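Local coordinates for protein endo-1,3-beta-glucanase, family GH16 (Zobellia galactanivorans, PDB 5FUI) that probably binds the storage polysaccharide laminarin through its C-terminal family 6 carbohydrate-binding module, as part of a marine bacterial laminarinase, at residues 11-16 against 45-50; 60-65 against 126-131. All blocks are in the same frame, centred on the assembly; numbering follows the deposited sequence.

Contact 1. Residues 11-16 against 45-50; sequences LKIEAE and MSYPGI. With MG (magnesium ion), chain E.
Tyr47 reaches between the two sheets and spends its hydroxyl on a backbone carbonyl: OH donates to Ala15 O over 2.6 Å, in the carbonyl plane on a lone pair, with a C=O...O angle of 119°. With CB toward strand 11-14 and CG anti to the carbonyl carbon (chi1 -56°), the ring points at the facing segment, and its length spans backbones whose CA atoms, at Ile13 and Tyr47, lie 8.5 Å apart. A tyrosine suits this place because the ring packs among apolar side chains while the hydroxyl answers the carbonyl of a buried residue. Obliquely against the ring lies the CG2 branch of Ile13, 3.6 Å from Tyr47 CD2. The other branch turns to Ile50, and the two side chains meet tip to tip, CD1 to CD1 at 3.7 Å. These are facing layers of a family 6 beta-sandwich, strands 10-14 and 44-52 belonging to different sheets, and beta-branched isoleucines give each strand two apolar arms. Leu11 and Ile50 cross obliquely, CD2 of the one 3.9 Å from CG2 of the other. On the other face of strand 11-14, Glu14 OE1 binds magnesium at 2.5 Å, joined by Glu16 OE1, Glu34 and Asn126.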
loop_
_atom_site.group_PDB
_atom_site.type_symbol
_atom_site.label_atom_id
_atom_site.label_comp_id
_atom_site.label_asym_id
_atom_site.label_seq_id
_atom_site.Cartn_x
_atom_site.Cartn_y
_atom_site.Cartn_z
ATOM N N LEU A 11 -10.908 -7.654 1.845
ATOM C CA LEU A 11 -10.711 -7.246 0.465
ATOM C C LEU A 11 -9.190 -7.254 0.230
ATOM O O LEU A 11 -8.475 -6.523 0.986
ATOM C CB LEU A 11 -11.291 -5.875 0.205
ATOM C CG LEU A 11 -10.931 -5.317 -1.178
ATOM C CD1 LEU A 11 -11.720 -6.067 -2.301
ATOM C CD2 LEU A 11 -11.175 -3.803 -1.280
ATOM N N LYS A 12 -8.685 -8.078 -0.714
ATOM C CA LYS A 12 -7.267 -8.052 -1.048
ATOM C C LYS A 12 -7.063 -7.340 -2.363
ATOM O O LYS A 12 -7.720 -7.682 -3.395
ATOM C CB LYS A 12 -6.677 -9.475 -1.033
ATOM C CG LYS A 12 -5.184 -9.586 -1.223
ATOM C CD LYS A 12 -4.872 -11.062 -0.951
ATOM C CE LYS A 12 -3.418 -11.333 -1.059
ATOM N NZ LYS A 12 -3.110 -12.742 -1.388
ATOM N N ILE A 13 -6.236 -6.282 -2.346
ATOM C CA ILE A 13 -5.914 -5.469 -3.549
ATOM C C ILE A 13 -4.489 -5.799 -3.939
ATOM O O ILE A 13 -3.543 -5.513 -3.183
ATOM C CB ILE A 13 -5.985 -3.959 -3.282
ATOM C CG1 ILE A 13 -7.377 -3.594 -2.784
ATOM C CG2 ILE A 13 -5.619 -3.095 -4.497
ATOM C CD1 ILE A 13 -7.365 -2.271 -1.994
ATOM N N GLU A 14 -4.276 -6.400 -5.132
ATOM C CA GLU A 14 -2.910 -6.701 -5.556
ATOM C C GLU A 14 -2.252 -5.361 -5.858
ATOM O O GLU A 14 -2.859 -4.506 -6.494
ATOM C CB GLU A 14 -2.835 -7.650 -6.792
ATOM C CG GLU A 14 -3.365 -9.035 -6.439
ATOM C CD GLU A 14 -2.439 -9.739 -5.348
ATOM O OE1 GLU A 14 -1.198 -9.404 -5.205
ATOM O OE2 GLU A 14 -2.926 -10.641 -4.661
ATOM N N ALA A 15 -1.066 -5.119 -5.330
ATOM C CA ALA A 15 -0.486 -3.758 -5.421
ATOM C C ALA A 15 -0.225 -3.369 -6.898
ATOM O O ALA A 15 -0.116 -2.174 -7.217
ATOM C CB ALA A 15 0.810 -3.661 -4.582
ATOM N N GLU A 16 0.042 -4.402 -7.756
ATOM C CA GLU A 16 0.355 -4.160 -9.174
ATOM C C GLU A 16 -0.918 -3.778 -9.967
ATOM O O GLU A 16 -0.830 -3.544 -11.143
ATOM C CB GLU A 16 1.114 -5.362 -9.750
ATOM C CG GLU A 16 0.259 -6.601 -10.000
ATOM C CD GLU A 16 0.172 -7.536 -8.799
ATOM O OE1 GLU A 16 0.416 -7.119 -7.623
ATOM O OE2 GLU A 16 -0.090 -8.747 -8.993
ATOM N N MET A 45 0.981 5.283 -6.200
ATOM C CA MET A 45 0.076 4.394 -6.940
ATOM C C MET A 45 -1.326 4.736 -6.518
ATOM O O MET A 45 -1.560 5.015 -5.326
ATOM C CB MET A 45 0.355 2.940 -6.630
ATOM C CG MET A 45 1.738 2.442 -6.992
ATOM S SD MET A 45 2.984 2.707 -5.616
ATOM C CE MET A 45 2.569 1.367 -4.577
ATOM N N SER A 46 -2.283 4.610 -7.414
ATOM C CA SER A 46 -3.670 4.946 -7.095
ATOM C C SER A 46 -4.598 3.795 -7.549
ATOM O O SER A 46 -4.501 3.349 -8.685
ATOM C CB SER A 46 -4.032 6.254 -7.829
ATOM O OG SER A 46 -5.346 6.695 -7.674
ATOM N N TYR A 47 -5.543 3.426 -6.681
ATOM C CA TYR A 47 -6.467 2.277 -6.895
ATOM C C TYR A 47 -7.913 2.788 -6.798
ATOM O O TYR A 47 -8.396 3.135 -5.736
ATOM C CB TYR A 47 -6.211 1.258 -5.770
ATOM C CG TYR A 47 -4.773 0.811 -5.674
ATOM C CD1 TYR A 47 -3.825 1.538 -4.900
ATOM C CD2 TYR A 47 -4.307 -0.331 -6.414
ATOM C CE1 TYR A 47 -2.491 1.115 -4.819
ATOM C CE2 TYR A 47 -2.965 -0.740 -6.329
ATOM C CZ TYR A 47 -2.042 0.032 -5.569
ATOM O OH TYR A 47 -0.737 -0.293 -5.457
ATOM N N PRO A 48 -8.626 2.887 -7.930
ATOM C CA PRO A 48 -10.014 3.389 -7.881
ATOM C C PRO A 48 -11.007 2.308 -7.361
ATOM O O PRO A 48 -10.769 1.086 -7.413
ATOM C CB PRO A 48 -10.307 3.737 -9.334
ATOM C CG PRO A 48 -9.590 2.649 -10.057
ATOM C CD PRO A 48 -8.214 2.667 -9.333
ATOM N N GLY A 49 -12.120 2.811 -6.860
ATOM C CA GLY A 49 -13.245 1.937 -6.614
ATOM C C GLY A 49 -13.120 1.040 -5.430
ATOM O O GLY A 49 -13.690 -0.076 -5.380
ATOM N N ILE A 50 -12.400 1.493 -4.393
ATOM C CA ILE A 50 -12.243 0.647 -3.194
ATOM C C ILE A 50 -13.451 0.912 -2.230
ATOM O O ILE A 50 -13.679 2.090 -1.754
ATOM C CB ILE A 50 -10.871 0.906 -2.486
ATOM C CG1 ILE A 50 -9.700 0.702 -3.455
ATOM C CG2 ILE A 50 -10.848 0.054 -1.221
ATOM C CD1 ILE A 50 -9.800 -0.579 -4.225
HETATM MG MG MG E . 1.115 -8.608 -5.880
HETATM O O HOH W 1 0.438 -10.589 -6.924
#

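Contact 2. Residues 60-65 against 126-131; sequences IEYRVA and NWIRIT. With MG (magnesium ion), chain E.
Glu61 and Arg129 face each other twice, through backbone and side chain. In this antiparallel hydrogen-bonded pair, Glu61 N gives to Arg129 O and Arg129 N returns to Glu61 O, both at 2.8 Å. On the face shared with Trp127, Arg129 grips the carboxylate side-on: NE reaches Glu61 OE1 and NH2 reaches OE2, each at 2.9 Å. Both acceptor oxygens lie close to the guanidinium plane, but the nitrogens come from above the carboxylate plane, the planes being 45° apart. A water bonds Glu61 OE1, Arg129 O and Thr131 OG1; Thr131 OG1 also bonds Thr10. Strands 56-66 and 124-131 are the inner pair of one four-stranded sheet of the jelly-roll beta-sandwich. Trp127 CG sits between its backbone N and carbonyl carbon (chi1 46°), turning the indole to Arg63, whose CB lies over the six-membered ring, 3.4 Å from its centre, a CH-pi contact. A broad aromatic suits a place beside two arginines, CH2 meeting a face of the Arg129 guanidinium. Were Trp127 an alanine, Arg63 CB and that guanidinium would probably lose their flat surface, and Lys12 its cation-pi partner. Trp127 O accepts from Arg63 N; Trp127 N is buried without a partner. Arg63's guanidinium goes to Glu31 and Thr100, Tyr62 OH to Gln103. Inward, Ile60 CG2 meets Ile128 CG2 at 3.5 Å. Asn126 N bonds Arg63 O; Asn126 O and OD1 bind magnesium, ND2 Glu31.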
loop_
_atom_site.group_PDB
_atom_site.type_symbol
_atom_site.label_atom_id
_atom_site.label_comp_id
_atom_site.label_asym_id
_atom_site.label_seq_id
_atom_site.Cartn_x
_atom_site.Cartn_y
_atom_site.Cartn_z
ATOM N N ILE A 60 -5.911 -2.213 7.902
ATOM C CA ILE A 60 -5.379 -2.229 6.536
ATOM C C ILE A 60 -3.919 -2.740 6.656
ATOM O O ILE A 60 -3.079 -2.181 7.357
ATOM C CB ILE A 60 -5.400 -0.874 5.828
ATOM C CG1 ILE A 60 -6.846 -0.214 5.943
ATOM C CG2 ILE A 60 -4.961 -1.118 4.376
ATOM C CD1 ILE A 60 -6.932 1.089 5.121
ATOM N N GLU A 61 -3.710 -3.878 5.983
ATOM C CA GLU A 61 -2.406 -4.604 5.983
ATOM C C GLU A 61 -1.701 -4.375 4.688
ATOM O O GLU A 61 -2.360 -4.292 3.641
ATOM C CB GLU A 61 -2.612 -6.115 6.110
ATOM C CG GLU A 61 -3.097 -6.588 7.504
ATOM C CD GLU A 61 -3.511 -8.018 7.378
ATOM O OE1 GLU A 61 -4.637 -8.259 6.883
ATOM O OE2 GLU A 61 -2.693 -8.945 7.733
ATOM N N TYR A 62 -0.376 -4.283 4.753
ATOM C CA TYR A 62 0.475 -4.034 3.600
ATOM C C TYR A 62 1.593 -5.046 3.590
ATOM O O TYR A 62 2.362 -5.152 4.566
ATOM C CB TYR A 62 1.101 -2.585 3.619
ATOM C CG TYR A 62 0.048 -1.503 3.720
ATOM C CD1 TYR A 62 -0.464 -1.083 4.913
ATOM C CD2 TYR A 62 -0.464 -0.927 2.529
ATOM C CE1 TYR A 62 -1.440 -0.073 4.947
ATOM C CE2 TYR A 62 -1.448 0.080 2.551
ATOM C CZ TYR A 62 -1.921 0.466 3.747
ATOM O OH TYR A 62 -2.850 1.472 3.779
ATOM N N ARG A 63 1.667 -5.826 2.508
ATOM C CA ARG A 63 2.701 -6.872 2.346
ATOM C C ARG A 63 3.869 -6.259 1.655
ATOM O O ARG A 63 3.823 -5.917 0.465
ATOM C CB ARG A 63 2.118 -8.070 1.619
ATOM C CG ARG A 63 3.020 -9.329 1.501
ATOM C CD ARG A 63 3.180 -9.893 2.927
ATOM N NE ARG A 63 3.892 -11.187 2.871
ATOM C CZ ARG A 63 4.268 -11.855 3.966
ATOM N NH1 ARG A 63 4.017 -11.368 5.208
ATOM N NH2 ARG A 63 4.946 -13.020 3.840
ATOM N N VAL A 64 4.924 -6.017 2.440
ATOM C CA VAL A 64 6.062 -5.122 2.027
ATOM C C VAL A 64 7.425 -5.799 2.220
ATOM O O VAL A 64 7.544 -6.745 3.001
ATOM C CB VAL A 64 6.046 -3.767 2.799
ATOM C CG1 VAL A 64 4.780 -2.974 2.377
ATOM C CG2 VAL A 64 6.105 -3.947 4.317
ATOM N N ALA A 65 8.457 -5.294 1.534
ATOM C CA ALA A 65 9.821 -5.750 1.745
ATOM C C ALA A 65 10.766 -4.602 1.569
ATOM O O ALA A 65 10.469 -3.638 0.798
ATOM C CB ALA A 65 10.130 -6.782 0.643
ATOM N N ASN A 126 3.606 -5.958 -2.298
ATOM C CA ASN A 126 2.988 -7.072 -2.994
ATOM C C ASN A 126 1.436 -6.875 -3.074
ATOM O O ASN A 126 0.830 -6.968 -4.178
ATOM C CB ASN A 126 3.340 -8.414 -2.290
ATOM C CG ASN A 126 2.740 -9.641 -2.948
ATOM O OD1 ASN A 126 2.214 -9.591 -4.036
ATOM N ND2 ASN A 126 2.848 -10.793 -2.256
ATOM N N TRP A 127 0.827 -6.539 -1.928
ATOM C CA TRP A 127 -0.622 -6.372 -1.884
ATOM C C TRP A 127 -0.970 -5.567 -0.635
ATOM O O TRP A 127 -0.157 -5.312 0.234
ATOM C CB TRP A 127 -1.398 -7.754 -1.886
ATOM C CG TRP A 127 -0.915 -8.815 -0.971
ATOM C CD1 TRP A 127 -0.258 -10.000 -1.337
ATOM C CD2 TRP A 127 -1.059 -8.853 0.484
ATOM N NE1 TRP A 127 0.021 -10.761 -0.182
ATOM C CE2 TRP A 127 -0.456 -10.130 0.928
ATOM C CE3 TRP A 127 -1.642 -7.991 1.468
ATOM C CZ2 TRP A 127 -0.473 -10.537 2.251
ATOM C CZ3 TRP A 127 -1.574 -8.417 2.817
ATOM C CH2 TRP A 127 -0.991 -9.628 3.190
ATOM N N ILE A 128 -2.247 -5.171 -0.638
ATOM C CA ILE A 128 -2.926 -4.475 0.426
ATOM C C ILE A 128 -4.148 -5.343 0.832
ATOM O O ILE A 128 -4.824 -5.915 -0.054
ATOM C CB ILE A 128 -3.428 -3.059 -0.005
ATOM C CG1 ILE A 128 -2.278 -2.211 -0.592
ATOM C CG2 ILE A 128 -4.109 -2.357 1.183
ATOM C CD1 ILE A 128 -2.372 -2.050 -2.095
ATOM N N ARG A 129 -4.440 -5.464 2.136
ATOM C CA ARG A 129 -5.638 -6.225 2.574
ATOM C C ARG A 129 -6.370 -5.385 3.575
ATOM O O ARG A 129 -5.823 -4.960 4.581
ATOM C CB ARG A 129 -5.168 -7.603 3.125
ATOM C CG ARG A 129 -6.293 -8.525 3.565
ATOM C CD ARG A 129 -5.830 -9.988 3.667
ATOM N NE ARG A 129 -4.798 -10.143 4.657
ATOM C CZ ARG A 129 -3.805 -11.070 4.658
ATOM N NH1 ARG A 129 -3.765 -11.992 3.661
ATOM N NH2 ARG A 129 -2.896 -11.012 5.698
ATOM N N ILE A 130 -7.677 -5.268 3.328
ATOM C CA ILE A 130 -8.551 -4.449 4.146
ATOM C C ILE A 130 -9.557 -5.353 4.888
ATOM O O ILE A 130 -10.239 -6.143 4.193
ATOM C CB ILE A 130 -9.287 -3.368 3.324
ATOM C CG1 ILE A 130 -8.229 -2.429 2.670
ATOM C CG2 ILE A 130 -10.296 -2.593 4.211
ATOM C CD1 ILE A 130 -8.781 -1.510 1.534
ATOM N N THR A 131 -9.645 -5.255 6.216
ATOM C CA THR A 131 -10.520 -6.137 7.024
ATOM C C THR A 131 -11.369 -5.299 7.980
ATOM O O THR A 131 -10.896 -4.423 8.646
ATOM C CB THR A 131 -9.660 -7.123 7.868
ATOM O OG1 THR A 131 -8.863 -7.875 6.952
ATOM C CG2 THR A 131 -10.561 -8.082 8.641
HETATM MG MG MG E . 1.115 -8.608 -5.880
HETATM O O HOH W 2 -6.615 -6.502 6.845
HETATM O O HOH W 1 0.438 -10.589 -6.924
#

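In the fold
From the N terminus the chain first lays down strand 10-14, which ends at the magnesium ligand Glu14, runs on through Glu16 and Glu34, and returns in strand 44-52 to close contact 1 from the opposite sheet. Strand 56-66 follows directly in the first sheet, and some sixty residues, mostly strand, intervene before 124-131 comes back beside it and closes contact 2. The two closures are therefore in series, neither nested nor crossed. Contact 1 ties the sandwich across its interior; contact 2 joins neighbouring strands within one sheet. They are joined because 10-14 pairs with 124-131, Ile13 with Ile128 and Leu11 with Ile130, and because one magnesium draws ligands from both.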